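Local structure of tryptophan halogenase (Shewanella frigidimarina, 2PYX) at residues F88-N96 with A106-S114; F356-L367 with W401-Y412. The protein is probably a flavin-dependent halogenase that binds FAD and acts on tryptophan. All blocks are in the same frame, centred on the assembly; numbering follows the deposited sequence. Where two conformers were deposited one is given.

Interaction 1 is a strand pair carrying K89, the predicted active-site lysine, and interaction 2 sets the segment with E361, predicted to bind L-tryptophan, against segment 401-412 of helix 383-413. Their centres lie about 16 Å apart, yet they meet directly: H111 ND1 and E361 OE2 are 2.9 Å apart in a probable hydrogen bond, so this carboxylate oxygen is shared by a histidine from each contact, H111 and H411. The F94 ring packs its CZ 3.3 Å from E361 OE2, and K89 NZ lies 3.5 Å from A362 CB. The side chains of K89 and E361 are about 7 Å apart, consistent with both facing one substrate pocket as in the flavin-dependent tryptophan halogenases.

Interaction 1. Residues F88-N96 with A106-S114; sequences FKQGSRFIN and ADSYLHPFS
An antiparallel ladder joins strand 91-95 to strand 108-112 in the large mixed sheet beside the predicted active site. S92 with H111 and F94 with Y109 are its hydrogen-bonded pairs, and the bond from N96 N to D107 O (2.8 Å) closes one end. Beyond the other end, F113 N hydrogen-bonds Q90 O (2.9 Å). The F113 ring then lies over G91: the glycine CA sits 4.0 Å from the ring centroid, almost on the normal, a CH-pi contact. K89 is fully extended and crosses F113 at about a right angle, K89 CE 3.6 Å from F113 CZ, on its way to T62 O, which NZ hydrogen-bonds. The F94 and Y109 rings are near parallel (24°) but slid apart. Y109 CG stands between its backbone N and carbonyl carbon (chi1 80°), bringing the ring alongside F94, where Y109 CE2 touches F94 CB at 3.3 Å. Among the residues facing away from these rings, R93, in the conformer given, has L110 CD1 over one guanidinium face and Q145 hydrogen-bonded to NH1. D107 OD2 accepts a hydrogen bond from K99 N, while a water donates to both F94 O and D107 OD1, each 2.9 Å away.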
loop_
_atom_site.group_PDB
_atom_site.type_symbol
_atom_site.label_atom_id
_atom_site.label_comp_id
_atom_site.label_asym_id
_atom_site.label_seq_id
_atom_site.Cartn_x
_atom_site.Cartn_y
_atom_site.Cartn_z
ATOM N N PHE A 88 -11.114 -6.042 -7.360
ATOM C CA PHE A 88 -11.350 -5.391 -6.075
ATOM C C PHE A 88 -10.611 -6.102 -4.985
ATOM O O PHE A 88 -10.692 -7.315 -4.881
ATOM C CB PHE A 88 -12.850 -5.380 -5.753
ATOM C CG PHE A 88 -13.670 -4.776 -6.845
ATOM C CD1 PHE A 88 -13.681 -3.408 -7.047
ATOM C CD2 PHE A 88 -14.379 -5.581 -7.704
ATOM C CE1 PHE A 88 -14.424 -2.873 -8.091
ATOM C CE2 PHE A 88 -15.102 -5.045 -8.752
ATOM C CZ PHE A 88 -15.120 -3.703 -8.938
ATOM N N LYS A 89 -9.947 -5.323 -4.130
ATOM C CA LYS A 89 -9.219 -5.857 -2.973
ATOM C C LYS A 89 -9.887 -5.339 -1.698
ATOM O O LYS A 89 -10.018 -4.136 -1.525
ATOM C CB LYS A 89 -7.770 -5.376 -3.020
ATOM C CG LYS A 89 -6.953 -5.702 -1.789
ATOM C CD LYS A 89 -5.577 -5.072 -1.842
ATOM C CE LYS A 89 -4.868 -5.237 -0.528
ATOM N NZ LYS A 89 -3.642 -4.384 -0.526
ATOM N N GLN A 90 -10.276 -6.231 -0.801
ATOM C CA GLN A 90 -10.960 -5.890 0.447
ATOM C C GLN A 90 -10.138 -6.057 1.715
ATOM O O GLN A 90 -10.655 -5.909 2.827
ATOM C CB GLN A 90 -12.273 -6.682 0.547
ATOM C CG GLN A 90 -13.268 -6.211 -0.483
ATOM C CD GLN A 90 -14.586 -6.913 -0.332
ATOM O OE1 GLN A 90 -15.335 -6.666 0.622
ATOM N NE2 GLN A 90 -14.864 -7.824 -1.256
ATOM N N GLY A 91 -8.846 -6.351 1.527
ATOM C CA GLY A 91 -7.888 -6.492 2.627
ATOM C C GLY A 91 -6.863 -7.558 2.313
ATOM O O GLY A 91 -6.616 -7.867 1.145
ATOM N N SER A 92 -6.212 -8.044 3.367
ATOM C CA SER A 92 -5.200 -9.097 3.301
ATOM C C SER A 92 -5.604 -10.236 4.215
ATOM O O SER A 92 -5.954 -10.019 5.375
ATOM C CB SER A 92 -3.836 -8.598 3.762
ATOM O OG SER A 92 -3.306 -7.600 2.902
ATOM N N ARG A 93 -5.569 -11.448 3.657
ATOM C CA ARG A 93 -5.801 -12.641 4.445
ATOM C C ARG A 93 -4.482 -13.343 4.678
ATOM O O ARG A 93 -3.747 -13.646 3.732
ATOM C CB ARG A 93 -6.765 -13.606 3.786
ATOM C CG ARG A 93 -7.182 -14.750 4.721
ATOM C CD ARG A 93 -8.187 -15.656 4.078
ATOM N NE ARG A 93 -9.376 -14.937 3.640
ATOM C CZ ARG A 93 -10.344 -14.512 4.449
ATOM N NH1 ARG A 93 -10.265 -14.730 5.745
ATOM N NH2 ARG A 93 -11.390 -13.862 3.956
ATOM N N PHE A 94 -4.207 -13.576 5.950
ATOM C CA PHE A 94 -2.935 -14.132 6.434
ATOM C C PHE A 94 -3.162 -15.604 6.809
ATOM O O PHE A 94 -3.964 -15.892 7.701
ATOM C CB PHE A 94 -2.437 -13.305 7.608
ATOM C CG PHE A 94 -2.056 -11.927 7.190
ATOM C CD1 PHE A 94 -0.844 -11.688 6.550
ATOM C CD2 PHE A 94 -2.928 -10.852 7.353
ATOM C CE1 PHE A 94 -0.516 -10.416 6.106
ATOM C CE2 PHE A 94 -2.586 -9.573 6.902
ATOM C CZ PHE A 94 -1.371 -9.362 6.309
ATOM N N ILE A 95 -2.435 -16.491 6.131
ATOM C CA ILE A 95 -2.614 -17.924 6.238
ATOM C C ILE A 95 -1.326 -18.492 6.819
ATOM O O ILE A 95 -0.255 -18.206 6.301
ATOM C CB ILE A 95 -2.945 -18.500 4.857
ATOM C CG1 ILE A 95 -4.194 -17.783 4.299
ATOM C CG2 ILE A 95 -3.145 -19.996 4.938
ATOM C CD1 ILE A 95 -4.429 -18.031 2.847
ATOM N N ASN A 96 -1.448 -19.345 7.833
ATOM C CA ASN A 96 -0.345 -20.066 8.441
ATOM C C ASN A 96 0.721 -19.192 9.101
ATOM O O ASN A 96 1.838 -19.617 9.293
ATOM C CB ASN A 96 0.300 -21.039 7.444
ATOM C CG ASN A 96 -0.636 -22.149 7.018
ATOM O OD1 ASN A 96 -1.669 -22.359 7.633
ATOM N ND2 ASN A 96 -0.302 -22.792 5.917
ATOM N N ALA A 106 -6.728 -25.393 10.902
ATOM C CA ALA A 106 -6.894 -24.156 10.129
ATOM C C ALA A 106 -6.206 -23.004 10.854
ATOM O O ALA A 106 -6.289 -22.853 12.066
ATOM C CB ALA A 106 -8.359 -23.843 9.933
ATOM N N ASP A 107 -5.487 -22.202 10.075
ATOM C CA ASP A 107 -4.776 -21.012 10.587
ATOM C C ASP A 107 -4.862 -19.900 9.537
ATOM O O ASP A 107 -4.094 -19.818 8.583
ATOM C CB ASP A 107 -3.325 -21.365 10.902
ATOM C CG ASP A 107 -2.510 -20.170 11.362
ATOM O OD1 ASP A 107 -3.094 -19.110 11.637
ATOM O OD2 ASP A 107 -1.303 -20.315 11.490
ATOM N N SER A 108 -5.847 -19.037 9.752
ATOM C CA SER A 108 -6.108 -17.950 8.833
ATOM C C SER A 108 -6.867 -16.866 9.559
ATOM O O SER A 108 -7.755 -17.124 10.392
ATOM C CB SER A 108 -6.948 -18.503 7.709
ATOM O OG SER A 108 -7.272 -17.534 6.761
ATOM N N TYR A 109 -6.497 -15.634 9.239
ATOM C CA TYR A 109 -7.282 -14.500 9.714
ATOM C C TYR A 109 -7.280 -13.389 8.661
ATOM O O TYR A 109 -6.438 -13.363 7.764
ATOM C CB TYR A 109 -6.767 -14.001 11.064
ATOM C CG TYR A 109 -5.546 -13.118 10.952
ATOM C CD1 TYR A 109 -5.666 -11.751 10.761
ATOM C CD2 TYR A 109 -4.258 -13.650 10.970
ATOM C CE1 TYR A 109 -4.550 -10.933 10.671
ATOM C CE2 TYR A 109 -3.117 -12.835 10.841
ATOM C CZ TYR A 109 -3.277 -11.469 10.669
ATOM O OH TYR A 109 -2.150 -10.663 10.542
ATOM N N LEU A 110 -8.255 -12.489 8.787
ATOM C CA LEU A 110 -8.411 -11.370 7.868
ATOM C C LEU A 110 -8.065 -10.039 8.504
ATOM O O LEU A 110 -8.447 -9.777 9.641
ATOM C CB LEU A 110 -9.863 -11.272 7.345
ATOM C CG LEU A 110 -10.072 -10.220 6.244
ATOM C CD1 LEU A 110 -9.299 -10.479 4.946
ATOM C CD2 LEU A 110 -11.575 -10.050 5.980
ATOM N N HIS A 111 -7.332 -9.221 7.747
ATOM C CA HIS A 111 -7.160 -7.815 8.031
ATOM C C HIS A 111 -7.978 -7.096 6.979
ATOM O O HIS A 111 -7.517 -6.896 5.865
ATOM C CB HIS A 111 -5.677 -7.390 8.024
ATOM C CG HIS A 111 -5.468 -5.909 8.143
ATOM N ND1 HIS A 111 -4.271 -5.299 7.831
ATOM C CD2 HIS A 111 -6.320 -4.908 8.474
ATOM C CE1 HIS A 111 -4.385 -3.995 8.004
ATOM N NE2 HIS A 111 -5.622 -3.728 8.380
ATOM N N PRO A 112 -9.237 -6.741 7.331
ATOM C CA PRO A 112 -10.132 -6.135 6.342
ATOM C C PRO A 112 -9.863 -4.641 6.181
ATOM O O PRO A 112 -9.295 -4.014 7.088
ATOM C CB PRO A 112 -11.505 -6.330 6.947
ATOM C CG PRO A 112 -11.310 -6.436 8.329
ATOM C CD PRO A 112 -9.890 -6.869 8.638
ATOM N N PHE A 113 -10.273 -4.064 5.052
ATOM C CA PHE A 113 -10.256 -2.617 4.880
ATOM C C PHE A 113 -11.411 -1.895 5.625
ATOM O O PHE A 113 -11.267 -0.706 6.007
ATOM C CB PHE A 113 -10.266 -2.206 3.404
ATOM C CG PHE A 113 -8.960 -2.411 2.688
ATOM C CD1 PHE A 113 -7.754 -2.203 3.351
ATOM C CD2 PHE A 113 -8.938 -2.702 1.330
ATOM C CE1 PHE A 113 -6.563 -2.374 2.682
ATOM C CE2 PHE A 113 -7.760 -2.864 0.643
ATOM C CZ PHE A 113 -6.557 -2.664 1.345
ATOM N N SER A 114 -12.530 -2.583 5.864
ATOM C CA SER A 114 -13.647 -1.978 6.577
ATOM C C SER A 114 -13.262 -1.710 8.020
ATOM O O SER A 114 -12.647 -2.568 8.678
ATOM C CB SER A 114 -14.841 -2.912 6.618
ATOM O OG SER A 114 -15.575 -2.937 5.426
HETATM O O HOH W 1 -2.377 -16.909 9.947
HETATM O O HOH W 2 -4.415 -23.105 7.412
#

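Interaction 2. Residues F356-L367 with W401-Y412; sequences FIEPLEASALAL and WQQIIDFLKLHY
The H411 imidazole has L360 CD2 over one face, offset toward the rim, and E361 OE2 at its edge, close to the ring plane. H411 NE2 donates to E361 OE2 (2.7 Å, 154°) on the anti lone pair, while ND1 donates to F407 O one helical turn back, in the ring plane. Two bonds thus hold the rotation of the ring. H411 CE1 also lies over the centre of the F407 ring, whose CE2 is 3.5 Å from E361 CD. At the Y412 edge, the phenol OH gives a 2.6 Å bond to the syn lone pair of E358 OE2, with ring and carboxylate 85° apart; W283 NE1 is a second partner of this oxygen. The W401 indole meets I357 CG2 at its edge, 3.8 Å from W401 CZ3, and L367 CD1 comes within 3.3 Å of W401 CZ2. I357 CG2 also lies 4.1 Å from I405 CD1. I357, L360 and E361, with L367 from the start of helix 363-377, thus pack against helix 383-413. I405 and L408 also touch helix 248-251, F407 and H411 helix 462-471, D406 and K409 helix 434-443, and F356 is backbone-bonded to G337 of strand 337-339.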
loop_
_atom_site.group_PDB
_atom_site.type_symbol
_atom_site.label_atom_id
_atom_site.label_comp_id
_atom_site.label_asym_id
_atom_site.label_seq_id
_atom_site.Cartn_x
_atom_site.Cartn_y
_atom_site.Cartn_z
ATOM N N PHE A 356 11.663 1.655 0.502
ATOM C CA PHE A 356 10.981 0.472 0.048
ATOM C C PHE A 356 11.268 -0.666 0.984
ATOM O O PHE A 356 12.432 -0.903 1.356
ATOM C CB PHE A 356 11.444 0.087 -1.341
ATOM C CG PHE A 356 10.695 -1.084 -1.912
ATOM C CD1 PHE A 356 9.393 -0.937 -2.341
ATOM C CD2 PHE A 356 11.272 -2.335 -1.941
ATOM C CE1 PHE A 356 8.683 -2.026 -2.845
ATOM C CE2 PHE A 356 10.573 -3.432 -2.444
ATOM C CZ PHE A 356 9.281 -3.276 -2.876
ATOM N N ILE A 357 10.232 -1.445 1.251
ATOM C CA ILE A 357 10.358 -2.671 2.018
ATOM C C ILE A 357 9.494 -3.728 1.330
ATOM O O ILE A 357 8.763 -3.420 0.383
ATOM C CB ILE A 357 9.878 -2.457 3.460
ATOM C CG1 ILE A 357 8.485 -1.753 3.411
ATOM C CG2 ILE A 357 10.898 -1.571 4.232
ATOM C CD1 ILE A 357 7.767 -1.806 4.603
ATOM N N GLU A 358 9.513 -4.955 1.854
ATOM C CA GLU A 358 8.581 -5.979 1.382
ATOM C C GLU A 358 7.141 -5.455 1.301
ATOM O O GLU A 358 6.714 -4.614 2.130
ATOM C CB GLU A 358 8.611 -7.171 2.358
ATOM C CG GLU A 358 8.107 -6.831 3.753
ATOM C CD GLU A 358 8.505 -7.880 4.725
ATOM O OE1 GLU A 358 9.704 -7.932 5.065
ATOM O OE2 GLU A 358 7.624 -8.713 5.073
ATOM N N PRO A 359 6.350 -5.963 0.356
ATOM C CA PRO A 359 4.974 -5.511 0.143
ATOM C C PRO A 359 3.945 -6.054 1.127
ATOM O O PRO A 359 2.751 -6.126 0.807
ATOM C CB PRO A 359 4.678 -6.016 -1.274
ATOM C CG PRO A 359 5.510 -7.207 -1.398
ATOM C CD PRO A 359 6.775 -6.939 -0.672
ATOM N N LEU A 360 4.387 -6.391 2.343
ATOM C CA LEU A 360 3.485 -6.803 3.398
ATOM C C LEU A 360 2.685 -5.558 3.744
ATOM O O LEU A 360 3.246 -4.513 4.075
ATOM C CB LEU A 360 4.261 -7.266 4.620
ATOM C CG LEU A 360 3.531 -7.817 5.844
ATOM C CD1 LEU A 360 2.704 -8.991 5.458
ATOM C CD2 LEU A 360 4.497 -8.229 6.927
ATOM N N GLU A 361 1.387 -5.683 3.683
ATOM C CA GLU A 361 0.440 -4.596 3.893
ATOM C C GLU A 361 0.483 -3.518 2.803
ATOM O O GLU A 361 -0.118 -2.441 2.997
ATOM C CB GLU A 361 0.530 -3.978 5.287
ATOM C CG GLU A 361 0.194 -4.967 6.385
ATOM C CD GLU A 361 -1.282 -5.298 6.487
ATOM O OE1 GLU A 361 -2.104 -4.643 5.802
ATOM O OE2 GLU A 361 -1.610 -6.214 7.255
ATOM N N ALA A 362 1.159 -3.777 1.684
ATOM C CA ALA A 362 1.033 -2.953 0.489
ATOM C C ALA A 362 1.252 -1.457 0.778
ATOM O O ALA A 362 0.405 -0.606 0.485
ATOM C CB ALA A 362 -0.330 -3.233 -0.211
ATOM N N SER A 363 2.409 -1.119 1.307
ATOM C CA SER A 363 2.691 0.265 1.643
ATOM C C SER A 363 3.117 1.093 0.460
ATOM O O SER A 363 3.053 2.317 0.511
ATOM C CB SER A 363 3.733 0.366 2.767
ATOM O OG SER A 363 4.978 -0.158 2.376
ATOM N N ALA A 364 3.508 0.465 -0.637
ATOM C CA ALA A 364 4.215 1.220 -1.696
ATOM C C ALA A 364 3.341 2.276 -2.379
ATOM O O ALA A 364 3.723 3.461 -2.437
ATOM C CB ALA A 364 4.836 0.300 -2.708
ATOM N N LEU A 365 2.200 1.860 -2.943
ATOM C CA LEU A 365 1.326 2.876 -3.589
ATOM C C LEU A 365 0.717 3.838 -2.555
ATOM O O LEU A 365 0.523 5.022 -2.832
ATOM C CB LEU A 365 0.246 2.218 -4.434
ATOM C CG LEU A 365 0.752 1.709 -5.783
ATOM C CD1 LEU A 365 -0.298 0.802 -6.434
ATOM C CD2 LEU A 365 1.096 2.870 -6.697
ATOM N N ALA A 366 0.413 3.343 -1.358
ATOM C CA ALA A 366 -0.111 4.220 -0.282
ATOM C C ALA A 366 0.843 5.367 0.020
ATOM O O ALA A 366 0.409 6.503 0.245
ATOM C CB ALA A 366 -0.321 3.397 0.970
ATOM N N LEU A 367 2.141 5.081 0.076
ATOM C CA LEU A 367 3.147 6.136 0.342
ATOM C C LEU A 367 3.255 7.110 -0.840
ATOM O O LEU A 367 3.430 8.311 -0.631
ATOM C CB LEU A 367 4.502 5.536 0.649
ATOM C CG LEU A 367 4.649 4.914 2.036
ATOM C CD1 LEU A 367 5.886 3.999 2.103
ATOM C CD2 LEU A 367 4.709 6.065 3.052
ATOM N N TRP A 401 6.860 6.106 8.416
ATOM C CA TRP A 401 7.829 4.984 8.265
ATOM C C TRP A 401 8.005 4.230 9.568
ATOM O O TRP A 401 8.090 3.002 9.579
ATOM C CB TRP A 401 9.141 5.452 7.625
ATOM C CG TRP A 401 9.062 5.383 6.141
ATOM C CD1 TRP A 401 8.879 6.423 5.246
ATOM C CD2 TRP A 401 9.129 4.201 5.364
ATOM N NE1 TRP A 401 8.870 5.932 3.968
ATOM C CE2 TRP A 401 9.054 4.565 4.016
ATOM C CE3 TRP A 401 9.320 2.847 5.690
ATOM C CZ2 TRP A 401 9.087 3.615 3.000
ATOM C CZ3 TRP A 401 9.369 1.918 4.660
ATOM C CH2 TRP A 401 9.248 2.316 3.346
ATOM N N GLN A 402 8.037 4.922 10.689
ATOM C CA GLN A 402 8.109 4.204 11.977
ATOM C C GLN A 402 6.878 3.316 12.128
ATOM O O GLN A 402 7.001 2.177 12.573
ATOM C CB GLN A 402 8.266 5.165 13.161
ATOM C CG GLN A 402 8.178 4.478 14.538
ATOM C CD GLN A 402 8.347 5.444 15.736
ATOM O OE1 GLN A 402 9.393 5.483 16.382
ATOM N NE2 GLN A 402 7.301 6.209 16.035
ATOM N N GLN A 403 5.698 3.831 11.792
ATOM C CA GLN A 403 4.471 3.073 11.905
ATOM C C GLN A 403 4.471 1.889 10.971
ATOM O O GLN A 403 4.014 0.797 11.362
ATOM C CB GLN A 403 3.257 3.930 11.619
ATOM C CG GLN A 403 2.003 3.241 12.079
ATOM C CD GLN A 403 0.721 3.875 11.635
ATOM O OE1 GLN A 403 0.520 4.185 10.462
ATOM N NE2 GLN A 403 -0.228 3.975 12.600
ATOM N N ILE A 404 4.965 2.058 9.744
ATOM C CA ILE A 404 4.980 0.954 8.775
ATOM C C ILE A 404 5.889 -0.146 9.320
ATOM O O ILE A 404 5.535 -1.315 9.343
ATOM C CB ILE A 404 5.478 1.454 7.407
ATOM C CG1 ILE A 404 4.406 2.283 6.715
ATOM C CG2 ILE A 404 5.914 0.277 6.558
ATOM C CD1 ILE A 404 4.922 3.153 5.641
ATOM N N ILE A 405 7.087 0.206 9.772
ATOM C CA ILE A 405 8.021 -0.807 10.224
ATOM C C ILE A 405 7.432 -1.565 11.428
ATOM O O ILE A 405 7.465 -2.809 11.524
ATOM C CB ILE A 405 9.407 -0.242 10.522
ATOM C CG1 ILE A 405 10.036 0.368 9.266
ATOM C CG2 ILE A 405 10.320 -1.352 11.105
ATOM C CD1 ILE A 405 10.138 -0.590 8.113
ATOM N N ASP A 406 6.853 -0.813 12.351
ATOM C CA ASP A 406 6.323 -1.424 13.551
ATOM C C ASP A 406 5.116 -2.303 13.220
ATOM O O ASP A 406 4.956 -3.398 13.770
ATOM C CB ASP A 406 5.876 -0.351 14.564
ATOM C CG ASP A 406 7.033 0.320 15.259
ATOM O OD1 ASP A 406 8.219 -0.035 15.032
ATOM O OD2 ASP A 406 6.724 1.245 16.086
ATOM N N PHE A 407 4.248 -1.814 12.343
ATOM C CA PHE A 407 3.041 -2.563 11.988
ATOM C C PHE A 407 3.418 -3.865 11.274
ATOM O O PHE A 407 2.878 -4.934 11.574
ATOM C CB PHE A 407 2.067 -1.723 11.145
ATOM C CG PHE A 407 0.775 -2.440 10.831
ATOM C CD1 PHE A 407 0.044 -3.056 11.828
ATOM C CD2 PHE A 407 0.309 -2.516 9.530
ATOM C CE1 PHE A 407 -1.163 -3.715 11.533
ATOM C CE2 PHE A 407 -0.891 -3.151 9.235
ATOM C CZ PHE A 407 -1.616 -3.752 10.237
ATOM N N LEU A 408 4.328 -3.776 10.307
ATOM C CA LEU A 408 4.786 -4.996 9.621
ATOM C C LEU A 408 5.436 -5.947 10.593
ATOM O O LEU A 408 5.121 -7.123 10.628
ATOM C CB LEU A 408 5.738 -4.651 8.495
ATOM C CG LEU A 408 5.062 -4.324 7.162
ATOM C CD1 LEU A 408 3.994 -3.238 7.234
ATOM C CD2 LEU A 408 6.111 -3.997 6.099
ATOM N N LYS A 409 6.337 -5.434 11.430
ATOM C CA LYS A 409 7.032 -6.301 12.394
ATOM C C LYS A 409 6.056 -7.005 13.336
ATOM O O LYS A 409 6.272 -8.171 13.714
ATOM C CB LYS A 409 8.042 -5.490 13.188
ATOM C CG LYS A 409 8.839 -6.299 14.222
ATOM C CD LYS A 409 9.666 -7.452 13.547
ATOM C CE LYS A 409 10.549 -8.132 14.576
ATOM N NZ LYS A 409 11.681 -8.946 13.970
ATOM N N LEU A 410 4.989 -6.311 13.742
ATOM C CA LEU A 410 3.944 -6.909 14.589
ATOM C C LEU A 410 3.465 -8.253 14.041
ATOM O O LEU A 410 3.158 -9.152 14.796
ATOM C CB LEU A 410 2.731 -5.950 14.682
ATOM C CG LEU A 410 1.563 -6.413 15.582
ATOM C CD1 LEU A 410 1.956 -6.553 17.009
ATOM C CD2 LEU A 410 0.367 -5.434 15.483
ATOM N N HIS A 411 3.318 -8.348 12.712
ATOM C CA HIS A 411 2.800 -9.552 12.069
ATOM C C HIS A 411 3.687 -10.741 12.404
ATOM O O HIS A 411 3.182 -11.880 12.511
ATOM C CB HIS A 411 2.724 -9.419 10.554
ATOM C CG HIS A 411 1.711 -8.430 10.045
ATOM N ND1 HIS A 411 1.779 -7.076 10.333
ATOM C CD2 HIS A 411 0.636 -8.589 9.235
ATOM C CE1 HIS A 411 0.796 -6.455 9.692
ATOM N NE2 HIS A 411 0.090 -7.347 9.017
ATOM N N TYR A 412 4.978 -10.516 12.517
ATOM C CA TYR A 412 5.937 -11.586 12.823
ATOM C C TYR A 412 6.059 -11.854 14.303
ATOM O O TYR A 412 6.191 -12.994 14.743
ATOM C CB TYR A 412 7.333 -11.226 12.291
ATOM C CG TYR A 412 7.419 -11.088 10.804
ATOM C CD1 TYR A 412 7.617 -12.204 10.007
ATOM C CD2 TYR A 412 7.304 -9.860 10.147
ATOM C CE1 TYR A 412 7.689 -12.084 8.659
ATOM C CE2 TYR A 412 7.411 -9.754 8.776
ATOM C CZ TYR A 412 7.593 -10.877 8.030
ATOM O OH TYR A 412 7.690 -10.775 6.652
#